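Local coordinates for protein FI20010p1 (Drosophila melanogaster, PDB 7CFB) that probably serves as a Tudor-domain scaffold in the piRNA pathway, helping to assemble the piRNA amplification complex with Aub and so supporting gene silencing, at residues D32-Q36 / I37-M41; S56-V59 / T60-C63; S72-R75 / I76-L80; H135-G138 / N139-I142; L145-D148 / I149-P153. All blocks are in the same frame, centred on the assembly; numbering follows the deposited sequence.

Interaction 1: residues D32-Q36 / I37-M41; sequences DIYNQ and ILKDM
Two sets of torsions bring Tyr34 and Lys39 together: the tyrosine ring stands anti to its own amide nitrogen (chi1 175°), and the lysine chain, straight through CD, bends at chi3 (-81°) and again at chi4. The two side chains cross at about a right angle, with the lysine methylenes lying over one face of the ring. Lys39 CD makes a CH-pi contact 3.8 Å from the centroid of the Tyr34 ring, and CE rests above the plane nearer the rim. The ammonium, Lys39 NZ, is 4.9 Å from the same ring centroid and close to the ring normal, a cation-pi arrangement.

The amine folds back onto a carbonyl of the last turn of helix 30-36. Lys39 NZ donates to Tyr34 O at 3.1 Å, in the carbonyl plane, and to Ile37 O at 2.9 Å; a water that accepts from NZ donates in turn to Asn35 O. Three polar partners thus fix the end of the lysine chain over the face of the ring. The last helical turn is closed by Ile37 N, bonded to Ile33 O at 3.3 Å, while Ile37 CG2 meets Ile33 CD1 at 4.2 Å.

Tyr34 OH reaches beyond the turn to Ser187 O and Arg158 N. Its ring and Ile37 lean on Tyr126 of strand 123-127, Lys39 and Met41 touch Ile157 of strand 157-161, and Ile33 packs against strand 108-117.

Interaction 2: residues S56-V59 / T60-C63; sequences SVDV and TDNC
Asp58 and Thr60 meet through hydrogen bonds that centre on one carboxylate oxygen. Thr60 OG1 donates to Asp58 OD1 at 2.8 Å, on the syn side and 17° out of the carboxylate plane, whereas Thr60 N, at 3.1 Å from the same OD1, comes from above that plane. A weak third bond reaches Asp58 OD1 from Asp61 N. This is an Asx-turn arrangement: with CG anti to the backbone nitrogen (chi1 180°), the carboxylate reaches the amide of Thr60.

Backbone bonds complete the loop between strands 49-57 and 64-67. Asp61 N also donates to Asp58 O at 3.0 Å, closing a beta turn, and Asp58 N is bound to Cys63 O at 3.1 Å where the two arms come back together.

Among the charges, Asp58 OD2 and Asp61 OD2 lie 4.3 Å apart, their carboxylate planes 46° from each other. Asp61 OD2 has a salt bridge to Arg158, which probably eases the repulsion.

With a hydroxyl and an amide both on OD1, the rotation of the Asp58 carboxylate is probably restricted, and the two donors probably favour its ionised form, an effect partly offset by the nearby Asp61.

Interaction 3: residues S72-R75 / I76-L80; sequences SSDR and IKKVL
Ser73 sits at the N-cap of helix 74-80, and its carbonyl starts the helical ladder by accepting from Lys77 N at 3.2 Å, with a weaker bond from Ile76 N. The next rungs run from Lys78 N to Asp74 O at 3.0 Å and from Val79 N to Arg75 O at 3.1 Å. The chain enters from a 3-10 segment that begins earlier and ends at Ser73, and alpha geometry takes over from Asp74. The serine side chain makes no capping bond to this helix; its OG turns back instead to Asp70 O.

The helix lies within the Krimper first tudor domain, packed against helix 147-150 through Ile76 and Val79 on Ile149, against helix 215-228 through Lys77 and Leu80 on Met220, and against strand 108-117.

Within the first turn, Asp74 and Lys78 form the i to i+4 salt bridge familiar from helix surfaces. Asp74 carries its carboxylate anti to the amide nitrogen (chi1 -171°), which brings OD2 round to the lysine, and Lys78 NZ lies 3.2 Å from Asp74 OD2 in a weak hydrogen bond. Lys78 CE is equally near that oxygen, so the chain end passes alongside it and the two side chains run at a slant to each other. Lys77 runs past Ser73, its CE 3.2 Å from Ser73 OG, on the way to Asp217 and Trp69 O. Ile76 sets CD1 4.1 Å from Ser73 CB, while Arg75 projects from the helix to pair with Asp148.

Interaction 4: residues H135-G138 / N139-I142; sequences HFDG and NETI
Glu140 folds back over the ring of Phe136 and binds the two amides that follow it, closing the turn that leaves strand 132-136, an outermost strand in the antiparallel sheet of the Krimper first tudor domain. The path of the glutamate can be followed outward. Its CB sits over the face near the rim, 3.6 Å from Phe136 CE2. A bend at chi2 (89°) then turns the chain, with CG above CE2 and CD passing over CD2. The carboxylate finally lies nearly flat against the aromatic, the two planes 19° apart in a stacked arrangement, and OE1 sits above the middle of the ring.

At the tip the two oxygens divide their work. Glu140 OE1 accepts from Gly138 N at 2.7 Å and Glu140 OE2 from Asp137 N at 2.8 Å, each through its syn lone pair, so that one carboxylate grips two successive amides and cannot readily rotate. These bonds satisfy the buried charge of Glu140 at least in part and probably help to keep it ionised, even though Asp137 OD2 is only 4.3 Å from Glu140 OE2. Gly138 adopts a positive phi of 102°, which carries the chain round the corner.

Phe136 is held at its edge as well: Ile142 CG2 lies in the ring plane, 3.5 Å from Phe136 CZ. Val101 of strand 99-103 touches both Phe136 and Glu140. A water bridges the two segments, donating to Glu140 OE2 at 2.8 Å and also to His135 O.

Interaction 5: residues L145-D148 / I149-P153; sequences LPDD and IKRLP
Pro146 and Ile149 make the tight part of this helical turn, with Pro146 CG only 3.5 Å from Ile149 CG1, closer than ordinary carbon contact. The isoleucine is held from a second direction by Leu145, whose CD2 meets Ile149 CG2 at 3.9 Å, the two side chains crossing at about a right angle. With chi1 at -43°, Ile149 turns its CG1 branch toward the proline ring and leaves CG2 to the leucine. Beyond the turn, Ile149 also touches Val79 and the aliphatic part of Arg75 (its CB) on helix 74-80, and Leu152 rests against Ile76.

The opposite character belongs to the exposed acidic and basic residues. Asp147 and Arg151, one turn apart, form a salt bridge in which Arg151 NE donates to Asp147 OD2 at 2.7 Å. The oxygen lies close to the guanidinium plane and is met on its syn side, but the carboxylate and guanidinium planes are 47° apart and the N-H angle is a bent 133°, so this is a single-point grip rather than a paired one. The extended arginine chain, CG to NE, passes the aspartate at a slant. Asp148, also exposed, has Arg75 as its partner.

The backbone of the turn is held by Lys150 N to Pro146 O at 3.1 Å and Arg151 N to Asp147 O, likewise at 3.1 Å. Acidic residues in the first turn are common at helix N termini, where they probably suit the positive end of the helix dipole; here Asp147 and Asp148 follow Pro146 at the N-cap and open the short helix 147-150 of the tudor domain.

From the N terminus, interaction 1 finishes helix 30-36 and leads the chain toward strand 49-57; interaction 2 then closes the loop joining that strand to 64-67. Interaction 3 starts helix 74-80, interaction 4 closes the turn between strands 132-136 and 142-144, and interaction 5 forms helix 147-150 directly afterwards. All five follow in series, with none nested or crossing. Interactions 3 and 5 pack together, their centres about 10 Å apart, joined by the Arg75-Asp148 salt bridge. Interaction 5 also touches interaction 1, where Leu38 meets Pro153. Interaction 2 lies across the chain's centre from both 3 and 5, at a loop of one sheet, whereas interaction 4 leaves strand 132-136, at the edge of the other.

Interaction 1: residues D32-Q36 / I37-M41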
loop_
_atom_site.group_PDB
_atom_site.type_symbol
_atom_site.label_atom_id
_atom_site.label_comp_id
_atom_site.label_asym_id
_atom_site.label_seq_id
_atom_site.Cartn_x
_atom_site.Cartn_y
_atom_site.Cartn_z
ATOM N N ASP A 32 0.622 -10.928 9.932
ATOM C CA ASP A 32 1.643 -11.812 9.340
ATOM C C ASP A 32 2.045 -11.348 7.946
ATOM O O ASP A 32 3.206 -11.258 7.741
ATOM C CB ASP A 32 1.204 -13.273 9.318
ATOM C CG ASP A 32 1.161 -13.942 10.679
ATOM O OD1 ASP A 32 1.695 -13.378 11.610
ATOM O OD2 ASP A 32 0.563 -15.000 10.780
ATOM N N ILE A 33 1.100 -10.965 7.086
ATOM C CA ILE A 33 1.429 -10.575 5.681
ATOM C C ILE A 33 2.348 -9.357 5.691
ATOM O O ILE A 33 3.280 -9.355 4.961
ATOM C CB ILE A 33 0.187 -10.413 4.784
ATOM C CG1 ILE A 33 0.556 -10.194 3.316
ATOM C CG2 ILE A 33 -0.719 -9.314 5.272
ATOM C CD1 ILE A 33 1.393 -11.255 2.731
ATOM N N TYR A 34 2.108 -8.418 6.588
ATOM C CA TYR A 34 2.977 -7.236 6.746
ATOM C C TYR A 34 4.393 -7.682 7.097
ATOM O O TYR A 34 5.302 -7.124 6.562
ATOM C CB TYR A 34 2.478 -6.367 7.889
ATOM C CG TYR A 34 3.395 -5.219 8.166
ATOM C CD1 TYR A 34 3.391 -4.124 7.340
ATOM C CD2 TYR A 34 4.308 -5.259 9.191
ATOM C CE1 TYR A 34 4.239 -3.064 7.541
ATOM C CE2 TYR A 34 5.145 -4.198 9.422
ATOM C CZ TYR A 34 5.111 -3.090 8.604
ATOM O OH TYR A 34 5.948 -2.051 8.811
ATOM N N ASN A 35 4.533 -8.661 7.981
ATOM C CA ASN A 35 5.843 -9.232 8.383
ATOM C C ASN A 35 6.520 -9.973 7.233
ATOM O O ASN A 35 7.695 -9.999 7.239
ATOM C CB ASN A 35 5.764 -10.024 9.685
ATOM C CG ASN A 35 5.472 -9.131 10.860
ATOM O OD1 ASN A 35 5.935 -8.018 10.927
ATOM N ND2 ASN A 35 4.691 -9.608 11.796
ATOM N N GLN A 36 5.771 -10.635 6.354
ATOM C CA GLN A 36 6.420 -11.438 5.293
ATOM C C GLN A 36 6.925 -10.609 4.119
ATOM O O GLN A 36 7.787 -11.103 3.453
ATOM C CB GLN A 36 5.514 -12.453 4.606
ATOM C CG GLN A 36 4.489 -13.127 5.475
ATOM C CD GLN A 36 5.057 -14.129 6.438
ATOM O OE1 GLN A 36 5.824 -13.794 7.324
ATOM N NE2 GLN A 36 4.630 -15.363 6.298
ATOM N N ILE A 37 6.355 -9.431 3.850
ATOM C CA ILE A 37 6.769 -8.632 2.652
ATOM C C ILE A 37 8.088 -7.894 2.919
ATOM O O ILE A 37 8.339 -7.546 4.089
ATOM C CB ILE A 37 5.648 -7.660 2.229
ATOM C CG1 ILE A 37 5.339 -6.638 3.326
ATOM C CG2 ILE A 37 4.405 -8.425 1.802
ATOM C CD1 ILE A 37 4.032 -5.905 3.130
ATOM N N LEU A 38 8.894 -7.667 1.871
ATOM C CA LEU A 38 10.157 -6.928 2.049
ATOM C C LEU A 38 9.885 -5.466 2.425
ATOM O O LEU A 38 9.039 -4.870 1.843
ATOM C CB LEU A 38 10.997 -7.065 0.786
ATOM C CG LEU A 38 12.278 -6.250 0.767
ATOM C CD1 LEU A 38 13.315 -6.833 1.694
ATOM C CD2 LEU A 38 12.806 -6.125 -0.635
ATOM N N LYS A 39 10.613 -4.954 3.404
ATOM C CA LYS A 39 10.468 -3.560 3.867
ATOM C C LYS A 39 11.851 -2.928 4.078
ATOM O O LYS A 39 12.693 -3.571 4.661
ATOM C CB LYS A 39 9.669 -3.534 5.167
ATOM C CG LYS A 39 8.264 -4.094 5.104
ATOM C CD LYS A 39 7.515 -4.039 6.403
ATOM C CE LYS A 39 7.844 -5.145 7.378
ATOM N NZ LYS A 39 8.344 -6.364 6.723
ATOM N N ASP A 40 12.056 -1.702 3.608
ATOM C CA ASP A 40 13.330 -0.975 3.817
ATOM C C ASP A 40 13.226 -0.118 5.081
ATOM O O ASP A 40 12.857 1.031 4.996
ATOM C CB ASP A 40 13.802 -0.236 2.570
ATOM C CG ASP A 40 15.204 0.316 2.709
ATOM O OD1 ASP A 40 15.704 0.311 3.788
ATOM O OD2 ASP A 40 15.767 0.716 1.720
ATOM N N MET A 41 13.596 -0.713 6.204
ATOM C CA MET A 41 13.602 -0.097 7.545
ATOM C C MET A 41 14.771 0.891 7.695
ATOM O O MET A 41 14.672 1.782 8.493
ATOM C CB MET A 41 13.621 -1.183 8.610
ATOM C CG MET A 41 12.476 -2.119 8.486
ATOM S SD MET A 41 10.865 -1.371 8.492
ATOM C CE MET A 41 10.820 -0.568 10.079
HETATM O O HOH W 1 9.296 -8.038 8.773
#

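Interaction 2: residues S56-V59 / T60-C63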
loop_
_atom_site.group_PDB
_atom_site.type_symbol
_atom_site.label_atom_id
_atom_site.label_comp_id
_atom_site.label_asym_id
_atom_site.label_seq_id
_atom_site.Cartn_x
_atom_site.Cartn_y
_atom_site.Cartn_z
ATOM N N SER A 56 -1.379 6.186 5.089
ATOM C CA SER A 56 -2.759 5.943 5.534
ATOM C C SER A 56 -2.825 6.100 7.044
ATOM O O SER A 56 -1.813 5.972 7.703
ATOM C CB SER A 56 -3.245 4.587 5.125
ATOM O OG SER A 56 -2.425 3.573 5.625
ATOM N N VAL A 57 -3.992 6.406 7.549
ATOM C CA VAL A 57 -4.146 6.485 9.017
ATOM C C VAL A 57 -5.299 5.541 9.293
ATOM O O VAL A 57 -6.347 5.766 8.763
ATOM C CB VAL A 57 -4.397 7.932 9.451
ATOM C CG1 VAL A 57 -5.126 8.023 10.770
ATOM C CG2 VAL A 57 -3.105 8.708 9.501
ATOM N N ASP A 58 -5.049 4.450 9.979
ATOM C CA ASP A 58 -6.154 3.499 10.190
ATOM C C ASP A 58 -6.702 3.787 11.578
ATOM O O ASP A 58 -6.254 3.144 12.515
ATOM C CB ASP A 58 -5.663 2.065 10.038
ATOM C CG ASP A 58 -6.749 1.040 10.245
ATOM O OD1 ASP A 58 -7.861 1.446 10.517
ATOM O OD2 ASP A 58 -6.459 -0.142 10.118
ATOM N N VAL A 59 -7.789 4.549 11.657
ATOM C CA VAL A 59 -8.365 4.987 12.963
ATOM C C VAL A 59 -9.200 3.880 13.619
ATOM O O VAL A 59 -9.739 4.155 14.666
ATOM C CB VAL A 59 -9.081 6.350 12.912
ATOM C CG1 VAL A 59 -9.029 7.037 14.254
ATOM C CG2 VAL A 59 -8.475 7.283 11.884
ATOM N N THR A 60 -9.277 2.735 12.952
ATOM C CA THR A 60 -9.963 1.555 13.486
ATOM C C THR A 60 -8.918 0.621 14.064
ATOM O O THR A 60 -9.282 -0.273 14.765
ATOM C CB THR A 60 -10.752 0.863 12.379
ATOM O OG1 THR A 60 -9.885 -0.050 11.723
ATOM C CG2 THR A 60 -11.276 1.857 11.378
ATOM N N ASP A 61 -7.649 0.768 13.656
ATOM C CA ASP A 61 -6.543 -0.107 14.153
ATOM C C ASP A 61 -5.486 0.720 14.900
ATOM O O ASP A 61 -4.420 0.165 15.233
ATOM C CB ASP A 61 -5.923 -0.921 13.014
ATOM C CG ASP A 61 -5.064 -2.076 13.497
ATOM O OD1 ASP A 61 -5.485 -2.759 14.453
ATOM O OD2 ASP A 61 -3.981 -2.284 12.915
ATOM N N ASN A 62 -5.791 1.995 15.141
ATOM C CA ASN A 62 -4.929 3.011 15.802
ATOM C C ASN A 62 -3.687 3.397 14.977
ATOM O O ASN A 62 -3.503 4.562 14.771
ATOM C CB ASN A 62 -4.662 2.703 17.277
ATOM C CG ASN A 62 -4.262 3.914 18.095
ATOM O OD1 ASN A 62 -4.341 5.049 17.632
ATOM N ND2 ASN A 62 -3.784 3.673 19.306
ATOM N N CYS A 63 -2.907 2.443 14.480
ATOM C CA CYS A 63 -1.628 2.678 13.779
ATOM C C CYS A 63 -1.804 3.403 12.445
ATOM O O CYS A 63 -2.873 3.366 11.880
ATOM C CB CYS A 63 -1.026 1.352 13.377
ATOM S SG CYS A 63 -1.770 0.840 11.820
#

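Interaction 3: residues S72-R75 / I76-L80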
loop_
_atom_site.group_PDB
_atom_site.type_symbol
_atom_site.label_atom_id
_atom_site.label_comp_id
_atom_site.label_asym_id
_atom_site.label_seq_id
_atom_site.Cartn_x
_atom_site.Cartn_y
_atom_site.Cartn_z
ATOM N N SER A 72 14.401 5.407 -5.798
ATOM C CA SER A 72 14.509 3.940 -5.988
ATOM C C SER A 72 13.149 3.258 -6.209
ATOM O O SER A 72 13.144 2.174 -6.720
ATOM C CB SER A 72 15.284 3.307 -4.883
ATOM O OG SER A 72 14.551 3.259 -3.687
ATOM N N SER A 73 12.048 3.889 -5.810
ATOM C CA SER A 73 10.654 3.419 -5.992
ATOM C C SER A 73 10.084 3.918 -7.328
ATOM O O SER A 73 8.930 3.661 -7.590
ATOM C CB SER A 73 9.806 3.883 -4.848
ATOM O OG SER A 73 9.530 5.252 -4.933
ATOM N N ASP A 74 10.907 4.515 -8.181
ATOM C CA ASP A 74 10.414 5.147 -9.427
ATOM C C ASP A 74 9.623 4.166 -10.296
ATOM O O ASP A 74 8.605 4.579 -10.795
ATOM C CB ASP A 74 11.558 5.782 -10.214
ATOM C CG ASP A 74 11.089 6.633 -11.374
ATOM O OD1 ASP A 74 10.681 7.748 -11.129
ATOM O OD2 ASP A 74 11.097 6.138 -12.502
ATOM N N ARG A 75 10.034 2.918 -10.399
ATOM C CA ARG A 75 9.291 1.958 -11.251
ATOM C C ARG A 75 7.865 1.755 -10.724
ATOM O O ARG A 75 6.989 1.591 -11.540
ATOM C CB ARG A 75 10.071 0.667 -11.437
ATOM C CG ARG A 75 11.370 0.863 -12.197
ATOM C CD ARG A 75 11.225 0.595 -13.671
ATOM N NE ARG A 75 11.107 -0.800 -13.973
ATOM C CZ ARG A 75 10.744 -1.251 -15.143
ATOM N NH1 ARG A 75 10.441 -0.394 -16.088
ATOM N NH2 ARG A 75 10.678 -2.538 -15.371
ATOM N N ILE A 76 7.684 1.715 -9.405
ATOM C CA ILE A 76 6.331 1.561 -8.809
ATOM C C ILE A 76 5.519 2.792 -9.187
ATOM O O ILE A 76 4.405 2.634 -9.595
ATOM C CB ILE A 76 6.395 1.394 -7.287
ATOM C CG1 ILE A 76 7.277 0.222 -6.863
ATOM C CG2 ILE A 76 4.996 1.321 -6.707
ATOM C CD1 ILE A 76 7.765 0.325 -5.452
ATOM N N LYS A 77 6.129 3.965 -9.110
ATOM C CA LYS A 77 5.430 5.224 -9.452
ATOM C C LYS A 77 4.983 5.178 -10.915
ATOM O O LYS A 77 3.882 5.548 -11.186
ATOM C CB LYS A 77 6.356 6.405 -9.192
ATOM C CG LYS A 77 6.858 6.549 -7.768
ATOM C CD LYS A 77 7.505 7.875 -7.530
ATOM C CE LYS A 77 8.824 7.804 -6.798
ATOM N NZ LYS A 77 9.202 9.106 -6.217
ATOM N N LYS A 78 5.834 4.681 -11.803
ATOM C CA LYS A 78 5.502 4.581 -13.242
ATOM C C LYS A 78 4.317 3.639 -13.443
ATOM O O LYS A 78 3.491 3.943 -14.257
ATOM C CB LYS A 78 6.711 4.118 -14.044
ATOM C CG LYS A 78 7.719 5.185 -14.404
ATOM C CD LYS A 78 8.740 4.638 -15.368
ATOM C CE LYS A 78 10.026 5.429 -15.462
ATOM N NZ LYS A 78 9.810 6.883 -15.308
ATOM N N VAL A 79 4.279 2.512 -12.748
ATOM C CA VAL A 79 3.124 1.577 -12.854
ATOM C C VAL A 79 1.869 2.260 -12.313
ATOM O O VAL A 79 0.843 2.166 -12.925
ATOM C CB VAL A 79 3.384 0.279 -12.085
ATOM C CG1 VAL A 79 2.101 -0.491 -11.824
ATOM C CG2 VAL A 79 4.395 -0.585 -12.792
ATOM N N LEU A 80 2.008 2.970 -11.210
ATOM C CA LEU A 80 0.844 3.592 -10.557
ATOM C C LEU A 80 0.176 4.610 -11.478
ATOM O O LEU A 80 -0.999 4.564 -11.596
ATOM C CB LEU A 80 1.271 4.210 -9.232
ATOM C CG LEU A 80 0.114 4.507 -8.301
ATOM C CD1 LEU A 80 0.464 4.196 -6.867
ATOM C CD2 LEU A 80 -0.341 5.938 -8.451
#

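Interaction 4: residues H135-G138 / N139-I142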
loop_
_atom_site.group_PDB
_atom_site.type_symbol
_atom_site.label_atom_id
_atom_site.label_comp_id
_atom_site.label_asym_id
_atom_site.label_seq_id
_atom_site.Cartn_x
_atom_site.Cartn_y
_atom_site.Cartn_z
ATOM N N HIS A 135 -10.972 -5.938 0.842
ATOM C CA HIS A 135 -11.581 -7.200 0.394
ATOM C C HIS A 135 -11.433 -7.283 -1.126
ATOM O O HIS A 135 -11.661 -6.302 -1.784
ATOM C CB HIS A 135 -13.027 -7.291 0.852
ATOM C CG HIS A 135 -13.632 -8.580 0.454
ATOM N ND1 HIS A 135 -13.287 -9.748 1.036
ATOM C CD2 HIS A 135 -14.521 -8.887 -0.493
ATOM C CE1 HIS A 135 -13.950 -10.715 0.482
ATOM N NE2 HIS A 135 -14.701 -10.215 -0.439
ATOM N N PHE A 136 -11.037 -8.430 -1.634
ATOM C CA PHE A 136 -10.840 -8.608 -3.082
ATOM C C PHE A 136 -11.864 -9.631 -3.560
ATOM O O PHE A 136 -11.731 -10.804 -3.249
ATOM C CB PHE A 136 -9.390 -9.022 -3.310
ATOM C CG PHE A 136 -8.925 -9.170 -4.731
ATOM C CD1 PHE A 136 -9.033 -10.375 -5.386
ATOM C CD2 PHE A 136 -8.299 -8.132 -5.380
ATOM C CE1 PHE A 136 -8.563 -10.518 -6.677
ATOM C CE2 PHE A 136 -7.838 -8.277 -6.670
ATOM C CZ PHE A 136 -7.970 -9.470 -7.316
ATOM N N ASP A 137 -12.813 -9.164 -4.353
ATOM C CA ASP A 137 -13.932 -9.980 -4.875
ATOM C C ASP A 137 -13.453 -11.091 -5.795
ATOM O O ASP A 137 -14.039 -12.116 -5.765
ATOM C CB ASP A 137 -14.930 -9.128 -5.627
ATOM C CG ASP A 137 -15.811 -8.370 -4.686
ATOM O OD1 ASP A 137 -15.983 -8.841 -3.595
ATOM O OD2 ASP A 137 -16.280 -7.341 -5.058
ATOM N N GLY A 138 -12.422 -10.843 -6.582
ATOM C CA GLY A 138 -11.926 -11.805 -7.575
ATOM C C GLY A 138 -12.385 -11.447 -8.974
ATOM O O GLY A 138 -12.113 -12.184 -9.875
ATOM N N ASN A 139 -13.103 -10.350 -9.123
ATOM C CA ASN A 139 -13.567 -9.865 -10.441
ATOM C C ASN A 139 -12.694 -8.687 -10.872
ATOM O O ASN A 139 -12.942 -8.138 -11.904
ATOM C CB ASN A 139 -15.015 -9.385 -10.344
ATOM C CG ASN A 139 -15.139 -8.241 -9.373
ATOM O OD1 ASN A 139 -14.227 -7.978 -8.627
ATOM N ND2 ASN A 139 -16.248 -7.542 -9.372
ATOM N N GLU A 140 -11.732 -8.302 -10.026
ATOM C CA GLU A 140 -10.851 -7.129 -10.285
ATOM C C GLU A 140 -9.889 -7.388 -11.451
ATOM O O GLU A 140 -9.448 -8.543 -11.616
ATOM C CB GLU A 140 -10.076 -6.761 -9.018
ATOM C CG GLU A 140 -10.959 -6.224 -7.905
ATOM C CD GLU A 140 -11.515 -7.284 -6.970
ATOM O OE1 GLU A 140 -11.333 -8.483 -7.263
ATOM O OE2 GLU A 140 -12.129 -6.909 -5.952
ATOM N N THR A 141 -9.588 -6.334 -12.221
ATOM C CA THR A 141 -8.636 -6.397 -13.348
ATOM C C THR A 141 -7.239 -6.385 -12.732
ATOM O O THR A 141 -6.899 -5.397 -12.122
ATOM C CB THR A 141 -8.789 -5.154 -14.219
ATOM O OG1 THR A 141 -10.053 -5.275 -14.848
ATOM C CG2 THR A 141 -7.709 -5.033 -15.258
ATOM N N ILE A 142 -6.472 -7.443 -12.944
ATOM C CA ILE A 142 -5.145 -7.593 -12.295
ATOM C C ILE A 142 -4.055 -7.851 -13.330
ATOM O O ILE A 142 -4.349 -8.376 -14.381
ATOM C CB ILE A 142 -5.202 -8.702 -11.236
ATOM C CG1 ILE A 142 -5.480 -10.065 -11.853
ATOM C CG2 ILE A 142 -6.208 -8.365 -10.166
ATOM C CD1 ILE A 142 -4.983 -11.190 -11.044
HETATM O O HOH W 2 -11.252 -4.715 -4.453
#

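Interaction 5: residues L145-D148 / I149-P153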
loop_
_atom_site.group_PDB
_atom_site.type_symbol
_atom_site.label_atom_id
_atom_site.label_comp_id
_atom_site.label_asym_id
_atom_site.label_seq_id
_atom_site.Cartn_x
_atom_site.Cartn_y
_atom_site.Cartn_z
ATOM N N LEU A 145 3.573 -8.058 -12.536
ATOM C CA LEU A 145 4.568 -6.985 -12.545
ATOM C C LEU A 145 5.852 -7.549 -13.131
ATOM O O LEU A 145 6.092 -8.699 -12.973
ATOM C CB LEU A 145 4.856 -6.555 -11.116
ATOM C CG LEU A 145 3.767 -5.770 -10.414
ATOM C CD1 LEU A 145 4.018 -5.817 -8.932
ATOM C CD2 LEU A 145 3.743 -4.351 -10.902
ATOM N N PRO A 146 6.685 -6.740 -13.792
ATOM C CA PRO A 146 7.994 -7.185 -14.196
ATOM C C PRO A 146 8.767 -7.450 -12.893
ATOM O O PRO A 146 8.676 -6.704 -11.967
ATOM C CB PRO A 146 8.566 -6.031 -15.011
ATOM C CG PRO A 146 7.729 -4.866 -14.633
ATOM C CD PRO A 146 6.377 -5.423 -14.278
ATOM N N ASP A 147 9.672 -8.406 -12.951
ATOM C CA ASP A 147 10.387 -8.923 -11.768
ATOM C C ASP A 147 11.067 -7.824 -10.952
ATOM O O ASP A 147 11.000 -7.909 -9.753
ATOM C CB ASP A 147 11.373 -9.991 -12.204
ATOM C CG ASP A 147 11.902 -10.806 -11.056
ATOM O OD1 ASP A 147 11.289 -11.796 -10.719
ATOM O OD2 ASP A 147 12.922 -10.431 -10.549
ATOM N N ASP A 148 11.652 -6.819 -11.574
ATOM C CA ASP A 148 12.294 -5.757 -10.779
ATOM C C ASP A 148 11.250 -5.041 -9.918
ATOM O O ASP A 148 11.554 -4.760 -8.790
ATOM C CB ASP A 148 13.133 -4.832 -11.658
ATOM C CG ASP A 148 12.338 -3.931 -12.574
ATOM O OD1 ASP A 148 11.638 -4.452 -13.409
ATOM O OD2 ASP A 148 12.369 -2.751 -12.375
ATOM N N ILE A 149 10.074 -4.747 -10.457
ATOM C CA ILE A 149 9.017 -4.018 -9.707
ATOM C C ILE A 149 8.472 -4.920 -8.609
ATOM O O ILE A 149 8.276 -4.473 -7.528
ATOM C CB ILE A 149 7.940 -3.509 -10.673
ATOM C CG1 ILE A 149 8.594 -2.917 -11.918
ATOM C CG2 ILE A 149 7.041 -2.515 -9.968
ATOM C CD1 ILE A 149 7.876 -1.776 -12.522
ATOM N N LYS A 150 8.310 -6.178 -8.939
ATOM C CA LYS A 150 7.747 -7.161 -8.012
ATOM C C LYS A 150 8.646 -7.236 -6.774
ATOM O O LYS A 150 8.116 -7.280 -5.698
ATOM C CB LYS A 150 7.635 -8.481 -8.769
ATOM C CG LYS A 150 7.157 -9.678 -7.973
ATOM C CD LYS A 150 6.561 -10.760 -8.814
ATOM C CE LYS A 150 7.270 -12.076 -8.634
ATOM N NZ LYS A 150 6.422 -13.228 -8.998
ATOM N N ARG A 151 9.960 -7.178 -6.965
ATOM C CA ARG A 151 10.977 -7.365 -5.900
ATOM C C ARG A 151 11.261 -6.097 -5.099
ATOM O O ARG A 151 11.984 -6.204 -4.157
ATOM C CB ARG A 151 12.254 -7.957 -6.492
ATOM C CG ARG A 151 12.158 -9.435 -6.817
ATOM C CD ARG A 151 13.360 -9.903 -7.594
ATOM N NE ARG A 151 13.281 -11.276 -8.005
ATOM C CZ ARG A 151 13.595 -12.300 -7.257
ATOM N NH1 ARG A 151 14.008 -12.109 -6.023
ATOM N NH2 ARG A 151 13.477 -13.516 -7.732
ATOM N N LEU A 152 10.708 -4.957 -5.480
ATOM C CA LEU A 152 10.968 -3.706 -4.737
ATOM C C LEU A 152 10.321 -3.724 -3.347
ATOM O O LEU A 152 9.275 -4.282 -3.203
ATOM C CB LEU A 152 10.503 -2.519 -5.569
ATOM C CG LEU A 152 11.411 -2.179 -6.740
ATOM C CD1 LEU A 152 10.742 -1.172 -7.646
ATOM C CD2 LEU A 152 12.747 -1.656 -6.258
ATOM N N PRO A 153 10.912 -3.088 -2.323
ATOM C CA PRO A 153 10.340 -3.082 -0.983
ATOM C C PRO A 153 8.972 -2.391 -0.867
ATOM O O PRO A 153 8.722 -1.457 -1.534
ATOM C CB PRO A 153 11.348 -2.280 -0.163
ATOM C CG PRO A 153 12.610 -2.363 -0.952
ATOM C CD PRO A 153 12.166 -2.373 -2.393
#